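Putative uncharacterized protein (Pseudomonas phage 201phi2-1, PDB 3R4V) is an uncharacterized phage protein of the tubulin-like family, seen here with guanosine-5'-diphosphate and probably sharing the nucleotide-binding fold of tubulin. Local coordinates at residues N16-L24 and E162-R173; K174-R185 and G251-D262. One frame throughout, in Å; residues are numbered along the deposited sequence.

Contact 1: N16-L24 and E162-R173. With GDP (guanosine-5'-diphosphate), chain B.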
loop_
_atom_site.group_PDB
_atom_site.type_symbol
_atom_site.label_atom_id
_atom_site.label_comp_id
_atom_site.label_asym_id
_atom_site.label_seq_id
_atom_site.Cartn_x
_atom_site.Cartn_y
_atom_site.Cartn_z
ATOM N N ASN A 16 -5.283 -1.648 -11.502
ATOM C CA ASN A 16 -6.051 -2.878 -11.544
ATOM C C ASN A 16 -7.008 -2.967 -10.349
ATOM O O ASN A 16 -8.164 -3.339 -10.506
ATOM C CB ASN A 16 -5.134 -4.105 -11.604
ATOM C CG ASN A 16 -4.324 -4.188 -12.898
ATOM O OD1 ASN A 16 -4.579 -3.470 -13.875
ATOM N ND2 ASN A 16 -3.354 -5.094 -12.913
ATOM N N VAL A 17 -6.529 -2.607 -9.157
ATOM C CA VAL A 17 -7.403 -2.616 -7.986
ATOM C C VAL A 17 -8.512 -1.574 -8.129
ATOM O O VAL A 17 -9.660 -1.826 -7.763
ATOM C CB VAL A 17 -6.622 -2.391 -6.677
ATOM C CG1 VAL A 17 -7.580 -2.259 -5.504
ATOM C CG2 VAL A 17 -5.672 -3.552 -6.442
ATOM N N ALA A 18 -8.169 -0.408 -8.670
ATOM C CA ALA A 18 -9.162 0.646 -8.905
ATOM C C ALA A 18 -10.382 0.182 -9.719
ATOM O O ALA A 18 -11.513 0.617 -9.462
ATOM C CB ALA A 18 -8.509 1.854 -9.563
ATOM N N THR A 19 -10.172 -0.694 -10.697
ATOM C CA THR A 19 -11.283 -1.136 -11.546
ATOM C C THR A 19 -12.409 -1.750 -10.708
ATOM O O THR A 19 -13.565 -1.788 -11.122
ATOM C CB THR A 19 -10.838 -2.147 -12.632
ATOM O OG1 THR A 19 -10.447 -3.383 -12.020
ATOM C CG2 THR A 19 -9.678 -1.589 -13.456
ATOM N N LYS A 20 -12.064 -2.222 -9.517
ATOM C CA LYS A 20 -13.037 -2.901 -8.678
ATOM C C LYS A 20 -13.758 -1.917 -7.773
ATOM O O LYS A 20 -14.706 -2.276 -7.072
ATOM C CB LYS A 20 -12.346 -4.001 -7.871
ATOM C CG LYS A 20 -11.633 -4.986 -8.774
ATOM C CD LYS A 20 -11.023 -6.137 -8.014
ATOM C CE LYS A 20 -10.542 -7.195 -8.993
ATOM N NZ LYS A 20 -11.635 -7.598 -9.921
ATOM N N LEU A 21 -13.315 -0.665 -7.815
ATOM C CA LEU A 21 -13.858 0.372 -6.954
ATOM C C LEU A 21 -14.419 1.567 -7.726
ATOM O O LEU A 21 -14.591 2.649 -7.157
ATOM C CB LEU A 21 -12.783 0.831 -5.964
ATOM C CG LEU A 21 -12.260 -0.270 -5.035
ATOM C CD1 LEU A 21 -10.936 0.105 -4.356
ATOM C CD2 LEU A 21 -13.325 -0.609 -3.994
ATOM N N VAL A 22 -14.721 1.375 -9.011
ATOM C CA VAL A 22 -15.173 2.484 -9.846
ATOM C C VAL A 22 -16.505 3.064 -9.380
ATOM O O VAL A 22 -16.842 4.202 -9.705
ATOM C CB VAL A 22 -15.255 2.100 -11.340
ATOM C CG1 VAL A 22 -13.859 1.877 -11.911
ATOM C CG2 VAL A 22 -16.147 0.875 -11.541
ATOM N N ASP A 23 -17.258 2.288 -8.606
ATOM C CA ASP A 23 -18.522 2.778 -8.085
ATOM C C ASP A 23 -18.315 3.949 -7.126
ATOM O O ASP A 23 -19.262 4.670 -6.816
ATOM C CB ASP A 23 -19.294 1.648 -7.401
ATOM C CG ASP A 23 -18.476 0.959 -6.330
ATOM O OD1 ASP A 23 -17.605 0.130 -6.682
ATOM O OD2 ASP A 23 -18.703 1.251 -5.139
ATOM N N LEU A 24 -17.080 4.134 -6.657
ATOM C CA LEU A 24 -16.756 5.246 -5.760
ATOM C C LEU A 24 -16.466 6.538 -6.525
ATOM O O LEU A 24 -16.337 7.607 -5.931
ATOM C CB LEU A 24 -15.577 4.889 -4.848
ATOM C CG LEU A 24 -15.832 3.706 -3.913
ATOM C CD1 LEU A 24 -14.632 3.471 -2.992
ATOM C CD2 LEU A 24 -17.112 3.930 -3.112
ATOM N N GLU A 162 -5.903 -11.674 -9.648
ATOM C CA GLU A 162 -7.323 -11.368 -9.570
ATOM C C GLU A 162 -7.844 -11.595 -8.151
ATOM O O GLU A 162 -8.549 -10.752 -7.588
ATOM C CB GLU A 162 -8.106 -12.252 -10.541
ATOM C CG GLU A 162 -9.597 -11.994 -10.518
ATOM C CD GLU A 162 -9.949 -10.626 -11.066
ATOM O OE1 GLU A 162 -9.095 -10.022 -11.754
ATOM O OE2 GLU A 162 -11.076 -10.153 -10.805
ATOM N N SER A 163 -7.497 -12.744 -7.582
ATOM C CA SER A 163 -7.901 -13.079 -6.220
ATOM C C SER A 163 -7.341 -12.076 -5.215
ATOM O O SER A 163 -8.057 -11.569 -4.342
ATOM C CB SER A 163 -7.442 -14.499 -5.872
ATOM O OG SER A 163 -7.644 -14.790 -4.500
ATOM N N ILE A 164 -6.055 -11.772 -5.343
ATOM C CA ILE A 164 -5.421 -10.850 -4.422
ATOM C C ILE A 164 -6.062 -9.468 -4.535
ATOM O O ILE A 164 -6.335 -8.814 -3.522
ATOM C CB ILE A 164 -3.893 -10.794 -4.659
ATOM C CG1 ILE A 164 -3.268 -12.127 -4.248
ATOM C CG2 ILE A 164 -3.253 -9.644 -3.880
ATOM C CD1 ILE A 164 -2.132 -12.572 -5.133
ATOM N N ASN A 165 -6.318 -9.031 -5.766
ATOM C CA ASN A 165 -6.911 -7.713 -5.992
ATOM C C ASN A 165 -8.309 -7.635 -5.378
ATOM O O ASN A 165 -8.690 -6.616 -4.800
ATOM C CB ASN A 165 -6.984 -7.389 -7.485
ATOM C CG ASN A 165 -5.626 -7.077 -8.087
ATOM O OD1 ASN A 165 -4.611 -7.046 -7.388
ATOM N ND2 ASN A 165 -5.601 -6.845 -9.398
ATOM N N ASP A 166 -9.074 -8.718 -5.517
ATOM C CA ASP A 166 -10.407 -8.787 -4.921
ATOM C C ASP A 166 -10.334 -8.612 -3.403
ATOM O O ASP A 166 -11.132 -7.882 -2.813
ATOM C CB ASP A 166 -11.107 -10.112 -5.274
ATOM C CG ASP A 166 -11.699 -10.111 -6.678
ATOM O OD1 ASP A 166 -11.881 -9.018 -7.253
ATOM O OD2 ASP A 166 -11.999 -11.206 -7.204
ATOM N N GLU A 167 -9.378 -9.282 -2.775
ATOM C CA GLU A 167 -9.223 -9.187 -1.327
ATOM C C GLU A 167 -8.878 -7.759 -0.931
ATOM O O GLU A 167 -9.376 -7.236 0.063
ATOM C CB GLU A 167 -8.122 -10.125 -0.832
ATOM C CG GLU A 167 -7.561 -9.714 0.526
ATOM C CD GLU A 167 -6.381 -10.561 0.957
ATOM O OE1 GLU A 167 -5.496 -10.033 1.670
ATOM O OE2 GLU A 167 -6.341 -11.753 0.589
ATOM N N ILE A 168 -8.032 -7.113 -1.716
ATOM C CA ILE A 168 -7.623 -5.762 -1.370
ATOM C C ILE A 168 -8.811 -4.817 -1.487
ATOM O O ILE A 168 -9.051 -4.002 -0.611
ATOM C CB ILE A 168 -6.452 -5.269 -2.239
ATOM C CG1 ILE A 168 -5.183 -6.052 -1.883
ATOM C CG2 ILE A 168 -6.231 -3.771 -2.028
ATOM C CD1 ILE A 168 -3.972 -5.748 -2.782
ATOM N N ALA A 169 -9.572 -4.932 -2.566
ATOM C CA ALA A 169 -10.728 -4.061 -2.735
ATOM C C ALA A 169 -11.723 -4.228 -1.583
ATOM O O ALA A 169 -12.316 -3.251 -1.124
ATOM C CB ALA A 169 -11.416 -4.312 -4.072
ATOM N N GLU A 170 -11.906 -5.454 -1.115
ATOM C CA GLU A 170 -12.862 -5.690 -0.026
ATOM C C GLU A 170 -12.371 -5.084 1.287
ATOM O O GLU A 170 -13.174 -4.622 2.102
ATOM C CB GLU A 170 -13.175 -7.176 0.136
ATOM C CG GLU A 170 -14.123 -7.721 -0.928
ATOM C CD GLU A 170 -15.516 -7.112 -0.844
ATOM O OE1 GLU A 170 -15.974 -6.816 0.281
ATOM O OE2 GLU A 170 -16.150 -6.926 -1.903
ATOM N N LYS A 171 -11.056 -5.083 1.492
ATOM C CA LYS A 171 -10.488 -4.425 2.666
ATOM C C LYS A 171 -10.606 -2.911 2.565
ATOM O O LYS A 171 -10.903 -2.241 3.554
ATOM C CB LYS A 171 -9.024 -4.811 2.861
ATOM C CG LYS A 171 -8.791 -6.246 3.300
ATOM C CD LYS A 171 -7.296 -6.539 3.207
ATOM C CE LYS A 171 -6.902 -7.865 3.815
ATOM N NZ LYS A 171 -5.415 -8.030 3.696
ATOM N N ILE A 172 -10.373 -2.371 1.368
ATOM C CA ILE A 172 -10.507 -0.939 1.159
ATOM C C ILE A 172 -11.926 -0.476 1.481
ATOM O O ILE A 172 -12.119 0.557 2.110
ATOM C CB ILE A 172 -10.121 -0.539 -0.271
ATOM C CG1 ILE A 172 -8.611 -0.730 -0.447
ATOM C CG2 ILE A 172 -10.493 0.914 -0.526
ATOM C CD1 ILE A 172 -8.097 -0.378 -1.821
ATOM N N ARG A 173 -12.916 -1.242 1.038
ATOM C CA ARG A 173 -14.304 -0.944 1.378
ATOM C C ARG A 173 -14.567 -0.908 2.886
ATOM O O ARG A 173 -15.388 -0.115 3.352
ATOM C CB ARG A 173 -15.237 -1.954 0.722
ATOM C CG ARG A 173 -15.175 -1.918 -0.790
ATOM C CD ARG A 173 -16.370 -2.616 -1.386
ATOM N NE ARG A 173 -16.325 -2.601 -2.844
ATOM C CZ ARG A 173 -16.771 -1.606 -3.608
ATOM N NH1 ARG A 173 -17.295 -0.512 -3.065
ATOM N NH2 ARG A 173 -16.680 -1.704 -4.927
HETATM P PB GDP B . 4.225 -0.592 -11.914
HETATM O O1B GDP B . 3.196 -0.181 -12.943
HETATM O O2B GDP B . 3.897 0.100 -10.618
HETATM O O3B GDP B . 5.626 -0.241 -12.402
HETATM O O3A GDP B . 4.201 -2.180 -11.732
HETATM P PA GDP B . 2.897 -3.101 -11.534
HETATM O O1A GDP B . 2.024 -3.168 -12.777
HETATM O O2A GDP B . 2.117 -2.670 -10.325
HETATM O "O5'" GDP B . 3.595 -4.500 -11.315
HETATM C "C5'" GDP B . 4.575 -4.702 -10.282
HETATM C "C4'" GDP B . 4.586 -6.162 -9.843
HETATM O "O4'" GDP B . 3.390 -6.449 -9.107
HETATM C "C3'" GDP B . 4.583 -7.142 -11.005
HETATM O "O3'" GDP B . 5.915 -7.507 -11.354
HETATM C "C2'" GDP B . 3.828 -8.330 -10.449
HETATM O "O2'" GDP B . 4.698 -9.151 -9.670
HETATM C "C1'" GDP B . 2.845 -7.729 -9.471
HETATM N N9 GDP B . 1.537 -7.412 -10.083
HETATM C C8 GDP B . 1.299 -6.905 -11.317
HETATM N N7 GDP B . -0.030 -6.699 -11.505
HETATM C C5 GDP B . -0.664 -7.052 -10.364
HETATM C C6 GDP B . -2.059 -7.074 -9.871
HETATM O O6 GDP B . -2.998 -6.697 -10.600
HETATM N N1 GDP B . -2.277 -7.516 -8.618
HETATM C C2 GDP B . -1.272 -7.928 -7.812
HETATM N N2 GDP B . -1.544 -8.356 -6.552
HETATM N N3 GDP B . 0.025 -7.928 -8.200
HETATM C C4 GDP B . 0.377 -7.507 -9.436
#

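Contact 2: K174-R185 and G251-D262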
loop_
_atom_site.group_PDB
_atom_site.type_symbol
_atom_site.label_atom_id
_atom_site.label_comp_id
_atom_site.label_asym_id
_atom_site.label_seq_id
_atom_site.Cartn_x
_atom_site.Cartn_y
_atom_site.Cartn_z
ATOM N N LYS A 174 -13.906 -1.777 3.643
ATOM C CA LYS A 174 -14.082 -1.745 5.094
ATOM C C LYS A 174 -13.505 -0.447 5.655
ATOM O O LYS A 174 -14.066 0.132 6.578
ATOM C CB LYS A 174 -13.464 -2.971 5.783
ATOM C CG LYS A 174 -14.186 -4.293 5.513
ATOM C CD LYS A 174 -13.468 -5.446 6.199
ATOM C CE LYS A 174 -14.317 -6.717 6.242
ATOM N NZ LYS A 174 -14.747 -7.195 4.908
ATOM N N VAL A 175 -12.392 0.028 5.092
ATOM C CA VAL A 175 -11.822 1.292 5.551
ATOM C C VAL A 175 -12.714 2.460 5.122
ATOM O O VAL A 175 -12.885 3.421 5.871
ATOM C CB VAL A 175 -10.359 1.516 5.042
ATOM C CG1 VAL A 175 -9.847 2.873 5.523
ATOM C CG2 VAL A 175 -9.478 0.408 5.560
ATOM N N VAL A 176 -13.275 2.385 3.914
ATOM C CA VAL A 176 -14.192 3.428 3.451
ATOM C C VAL A 176 -15.383 3.488 4.392
ATOM O O VAL A 176 -15.851 4.566 4.745
ATOM C CB VAL A 176 -14.647 3.206 1.992
ATOM C CG1 VAL A 176 -15.797 4.142 1.636
ATOM C CG2 VAL A 176 -13.459 3.431 1.043
ATOM N N LEU A 177 -15.831 2.318 4.828
ATOM C CA LEU A 177 -16.936 2.228 5.789
ATOM C C LEU A 177 -16.525 2.843 7.126
ATOM O O LEU A 177 -17.236 3.683 7.693
ATOM C CB LEU A 177 -17.333 0.767 5.985
ATOM C CG LEU A 177 -18.243 0.464 7.168
ATOM C CD1 LEU A 177 -19.615 1.061 6.912
ATOM C CD2 LEU A 177 -18.324 -1.044 7.395
ATOM N N LEU A 178 -15.365 2.421 7.624
ATOM C CA LEU A 178 -14.823 2.939 8.878
ATOM C C LEU A 178 -14.871 4.460 8.937
ATOM O O LEU A 178 -15.288 5.027 9.955
ATOM C CB LEU A 178 -13.379 2.457 9.080
ATOM C CG LEU A 178 -12.607 3.070 10.261
ATOM C CD1 LEU A 178 -13.280 2.689 11.579
ATOM C CD2 LEU A 178 -11.125 2.642 10.266
ATOM N N VAL A 179 -14.427 5.120 7.864
ATOM C CA VAL A 179 -14.267 6.577 7.860
ATOM C C VAL A 179 -15.467 7.326 7.250
ATOM O O VAL A 179 -15.360 8.497 6.890
ATOM C CB VAL A 179 -12.913 6.993 7.201
ATOM C CG1 VAL A 179 -11.770 6.230 7.869
ATOM C CG2 VAL A 179 -12.925 6.678 5.715
ATOM N N ASN A 180 -16.617 6.657 7.166
ATOM C CA ASN A 180 -17.815 7.284 6.592
ATOM C C ASN A 180 -18.561 8.269 7.521
ATOM O O ASN A 180 -19.561 8.868 7.125
ATOM C CB ASN A 180 -18.769 6.228 6.009
ATOM C CG ASN A 180 -19.715 5.611 7.060
ATOM O OD1 ASN A 180 -19.670 5.937 8.249
ATOM N ND2 ASN A 180 -20.587 4.717 6.602
ATOM N N GLN A 181 -18.061 8.426 8.745
ATOM C CA GLN A 181 -18.505 9.467 9.678
ATOM C C GLN A 181 -19.947 9.295 10.144
ATOM O O GLN A 181 -20.557 10.230 10.665
ATOM C CB GLN A 181 -18.279 10.868 9.085
ATOM C CG GLN A 181 -16.814 11.154 8.733
ATOM C CD GLN A 181 -16.567 12.572 8.233
ATOM O OE1 GLN A 181 -17.371 13.472 8.458
ATOM N NE2 GLN A 181 -15.446 12.771 7.548
ATOM N N ASN A 182 -20.475 8.089 9.972
ATOM C CA ASN A 182 -21.870 7.808 10.285
ATOM C C ASN A 182 -22.046 6.882 11.493
ATOM O O ASN A 182 -23.152 6.405 11.770
ATOM C CB ASN A 182 -22.564 7.227 9.045
ATOM C CG ASN A 182 -24.050 6.987 9.257
ATOM O OD1 ASN A 182 -24.804 7.913 9.551
ATOM N ND2 ASN A 182 -24.480 5.741 9.091
ATOM N N HIS A 183 -20.959 6.641 12.223
ATOM C CA HIS A 183 -21.005 5.727 13.362
ATOM C C HIS A 183 -21.145 6.462 14.691
ATOM O O HIS A 183 -20.541 7.514 14.898
ATOM C CB HIS A 183 -19.755 4.852 13.386
ATOM C CG HIS A 183 -19.412 4.275 12.053
ATOM N ND1 HIS A 183 -20.336 3.608 11.275
ATOM C CD2 HIS A 183 -18.256 4.279 11.352
ATOM C CE1 HIS A 183 -19.757 3.221 10.151
ATOM N NE2 HIS A 183 -18.496 3.617 10.173
ATOM N N GLY A 184 -21.939 5.901 15.594
ATOM C CA GLY A 184 -22.074 6.476 16.916
ATOM C C GLY A 184 -20.752 6.449 17.658
ATOM O O GLY A 184 -20.000 5.475 17.559
ATOM N N ARG A 185 -20.469 7.526 18.390
ATOM C CA ARG A 185 -19.283 7.617 19.245
ATOM C C ARG A 185 -17.968 7.867 18.503
ATOM O O ARG A 185 -16.951 8.148 19.129
ATOM C CB ARG A 185 -19.166 6.377 20.137
ATOM C CG ARG A 185 -20.262 6.297 21.191
ATOM C CD ARG A 185 -20.488 4.884 21.692
ATOM N NE ARG A 185 -19.307 4.317 22.333
ATOM C CZ ARG A 185 -19.268 3.099 22.865
ATOM N NH1 ARG A 185 -20.350 2.327 22.834
ATOM N NH2 ARG A 185 -18.150 2.657 23.428
ATOM N N GLY A 251 -16.665 2.388 17.697
ATOM C CA GLY A 251 -17.788 3.029 17.033
ATOM C C GLY A 251 -18.962 2.074 16.888
ATOM O O GLY A 251 -18.773 0.865 16.730
ATOM N N ILE A 252 -20.180 2.604 16.943
ATOM C CA ILE A 252 -21.369 1.768 16.784
ATOM C C ILE A 252 -21.972 1.965 15.408
ATOM O O ILE A 252 -22.366 3.073 15.050
ATOM C CB ILE A 252 -22.424 2.062 17.861
ATOM C CG1 ILE A 252 -21.791 1.896 19.242
ATOM C CG2 ILE A 252 -23.643 1.159 17.684
ATOM C CD1 ILE A 252 -20.982 0.633 19.381
ATOM N N MET A 253 -22.014 0.889 14.630
ATOM C CA MET A 253 -22.537 0.944 13.272
ATOM C C MET A 253 -24.055 0.907 13.273
ATOM O O MET A 253 -24.682 0.434 14.226
ATOM C CB MET A 253 -21.983 -0.202 12.424
ATOM C CG MET A 253 -20.481 -0.183 12.282
ATOM S SD MET A 253 -19.892 -1.490 11.197
ATOM C CE MET A 253 -20.003 -2.893 12.313
ATOM N N LYS A 254 -24.642 1.398 12.192
ATOM C CA LYS A 254 -26.091 1.503 12.100
ATOM C C LYS A 254 -26.661 0.432 11.176
ATOM O O LYS A 254 -26.180 0.242 10.065
ATOM C CB LYS A 254 -26.482 2.904 11.628
ATOM C CG LYS A 254 -26.253 3.978 12.685
ATOM C CD LYS A 254 -26.465 5.376 12.125
ATOM C CE LYS A 254 -26.397 6.426 13.226
ATOM N NZ LYS A 254 -25.064 6.471 13.894
ATOM N N VAL A 255 -27.689 -0.270 11.648
ATOM C CA VAL A 255 -28.272 -1.375 10.886
ATOM C C VAL A 255 -28.907 -0.938 9.567
ATOM O O VAL A 255 -29.140 -1.765 8.685
ATOM C CB VAL A 255 -29.293 -2.192 11.730
ATOM C CG1 VAL A 255 -30.462 -1.314 12.197
ATOM C CG2 VAL A 255 -29.799 -3.395 10.942
ATOM N N ASP A 256 -29.185 0.356 9.432
ATOM C CA ASP A 256 -29.726 0.892 8.185
ATOM C C ASP A 256 -28.624 1.450 7.282
ATOM O O ASP A 256 -28.907 1.993 6.216
ATOM C CB ASP A 256 -30.778 1.968 8.460
ATOM C CG ASP A 256 -30.216 3.158 9.212
ATOM O OD1 ASP A 256 -29.393 2.957 10.130
ATOM O OD2 ASP A 256 -30.602 4.299 8.884
ATOM N N ASP A 257 -27.376 1.331 7.730
ATOM C CA ASP A 257 -26.209 1.673 6.914
ATOM C C ASP A 257 -26.004 0.521 5.933
ATOM O O ASP A 257 -25.565 -0.564 6.313
ATOM C CB ASP A 257 -24.971 1.855 7.815
ATOM C CG ASP A 257 -23.785 2.506 7.095
ATOM O OD1 ASP A 257 -23.674 2.375 5.860
ATOM O OD2 ASP A 257 -22.941 3.134 7.784
ATOM N N LEU A 258 -26.352 0.750 4.673
ATOM C CA LEU A 258 -26.288 -0.302 3.663
ATOM C C LEU A 258 -24.865 -0.794 3.391
ATOM O O LEU A 258 -24.670 -1.872 2.827
ATOM C CB LEU A 258 -26.935 0.176 2.365
ATOM C CG LEU A 258 -28.439 0.439 2.433
ATOM C CD1 LEU A 258 -28.890 1.256 1.234
ATOM C CD2 LEU A 258 -29.200 -0.877 2.526
ATOM N N ASP A 259 -23.873 -0.002 3.784
ATOM C CA ASP A 259 -22.479 -0.390 3.586
ATOM C C ASP A 259 -21.968 -1.324 4.687
ATOM O O ASP A 259 -20.856 -1.839 4.609
ATOM C CB ASP A 259 -21.581 0.845 3.484
ATOM C CG ASP A 259 -21.830 1.641 2.215
ATOM O OD1 ASP A 259 -22.435 1.089 1.270
ATOM O OD2 ASP A 259 -21.414 2.817 2.161
ATOM N N VAL A 260 -22.782 -1.545 5.711
ATOM C CA VAL A 260 -22.372 -2.409 6.812
ATOM C C VAL A 260 -22.397 -3.874 6.389
ATOM O O VAL A 260 -23.456 -4.482 6.248
ATOM C CB VAL A 260 -23.224 -2.170 8.070
ATOM C CG1 VAL A 260 -22.930 -3.221 9.127
ATOM C CG2 VAL A 260 -22.953 -0.775 8.609
ATOM N N THR A 261 -21.206 -4.425 6.187
ATOM C CA THR A 261 -21.035 -5.753 5.604
ATOM C C THR A 261 -20.872 -6.853 6.654
ATOM O O THR A 261 -21.172 -8.018 6.391
ATOM C CB THR A 261 -19.805 -5.780 4.667
ATOM O OG1 THR A 261 -18.679 -5.188 5.332
ATOM C CG2 THR A 261 -20.085 -5.001 3.391
ATOM N N ASP A 262 -20.391 -6.472 7.835
ATOM C CA ASP A 262 -20.066 -7.418 8.899
ATOM C C ASP A 262 -20.558 -6.894 10.241
ATOM O O ASP A 262 -20.707 -5.687 10.425
ATOM C CB ASP A 262 -18.552 -7.625 8.986
ATOM C CG ASP A 262 -17.927 -7.949 7.648
ATOM O OD1 ASP A 262 -17.729 -7.019 6.837
ATOM O OD2 ASP A 262 -17.624 -9.132 7.408
HETATM O O HOH W 1 -15.320 -10.055 5.493
HETATM O O HOH W 2 -23.048 3.260 10.573
#

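Contact 1: N16-L24 and E162-R173
N16 and N165 meet around the guanine of GDP, with CB of N16 resting 3.5 Å from ND2 of N165. Both carboxamides donate to the same base oxygen: N16 ND2 reaches GDP O6 at 2.8 Å, almost straight at 176°, and N165 ND2 reaches it at 2.9 Å. N165 also turns OD1 to the base and accepts from GDP N1 at 2.7 Å, so one amide reads two neighbouring positions of the guanine. The rotation of the N16 amide is settled as well, because its OD1 accepts from N37. This is the base end of the nucleotide pocket in a tubulin-like fold, where helix 11-18 lies beside helix 161-178. Beyond the pocket, K20 runs along helix 161-178 until a bend at chi4 (-53°) brings NZ to E162 OE2, 2.8 Å away and above the carboxylate plane; a second bridge to D166 is less sure. Further on, R173 grips D23 end-on, NH2 to OD1 at 2.7 Å and NH1 to OD2 at 3.1 Å, with the two flat groups nearly coplanar. L21 CD2 sits over the centre of one guanidinium face, while its CD1 packs on I172 CD1 at 3.8 Å.

Contact 2: K174-R185 and G251-D262
H183, G184 and R185 run antiparallel to G251, I252 and M253, and the backbone bonds here make one bridge: G184 N to I252 O and I252 N to G184 O, both 2.9 Å. This single antiparallel hydrogen-bonded pair lies at strand 247-252, the outermost strand of the sheet within this chain at that end.

Two of the side-chain hydrogen bonds meet on D257 OD2. It takes N180 ND2 at 3.1 Å through the syn lone pair, with amide and carboxylate nearly coplanar, and N182 ND2 at 3.3 Å from well above the carboxylate plane. N180 and D257 each also form an Asx turn, accepting through OD1 from the backbone N of N182 and D259. K254 NZ donates to N182 O at 2.9 Å, from above the carbonyl plane.

One water bridges H183 ND1, D257 OD2 and K254 N. Another joins K174 NZ to D262 OD2, beside a long salt bridge from K174 NZ to D262 OD1 (3.6 Å).

The apolar part centres on L177, whose CD2 lies 4.1 Å from M253 SD and whose CD1 meets V260 CG2.

Both ring nitrogens of H183 have a partner, NE2 the carbonyl of L177 and ND1 the water, which fixes the ring's rotation; three donors on OD2, two amides and a water, would favour the charged carboxylate of D257.

Overall arrangement
Contact 1 closes before contact 2 opens along the chain, and helix 161-178 runs through both. Their centres lie about 19 Å apart, yet they touch where L24 CD1 meets V176 CG2. Contact 1 sets the greater part of that helix against helix 11-18 and the turn after it; helix 11-18 follows strand 6-10, one of the parallel strands of the sheet, and the contact includes part of the GDP pocket. Contact 2 lies further out, where the end of the helix and the loop after it meet the segment that continues from edge strand 247-252, in the C-terminal domain of the phage tubulin-like protein. One helix therefore connects the nucleotide-binding part of the chain directly to its C-terminal part.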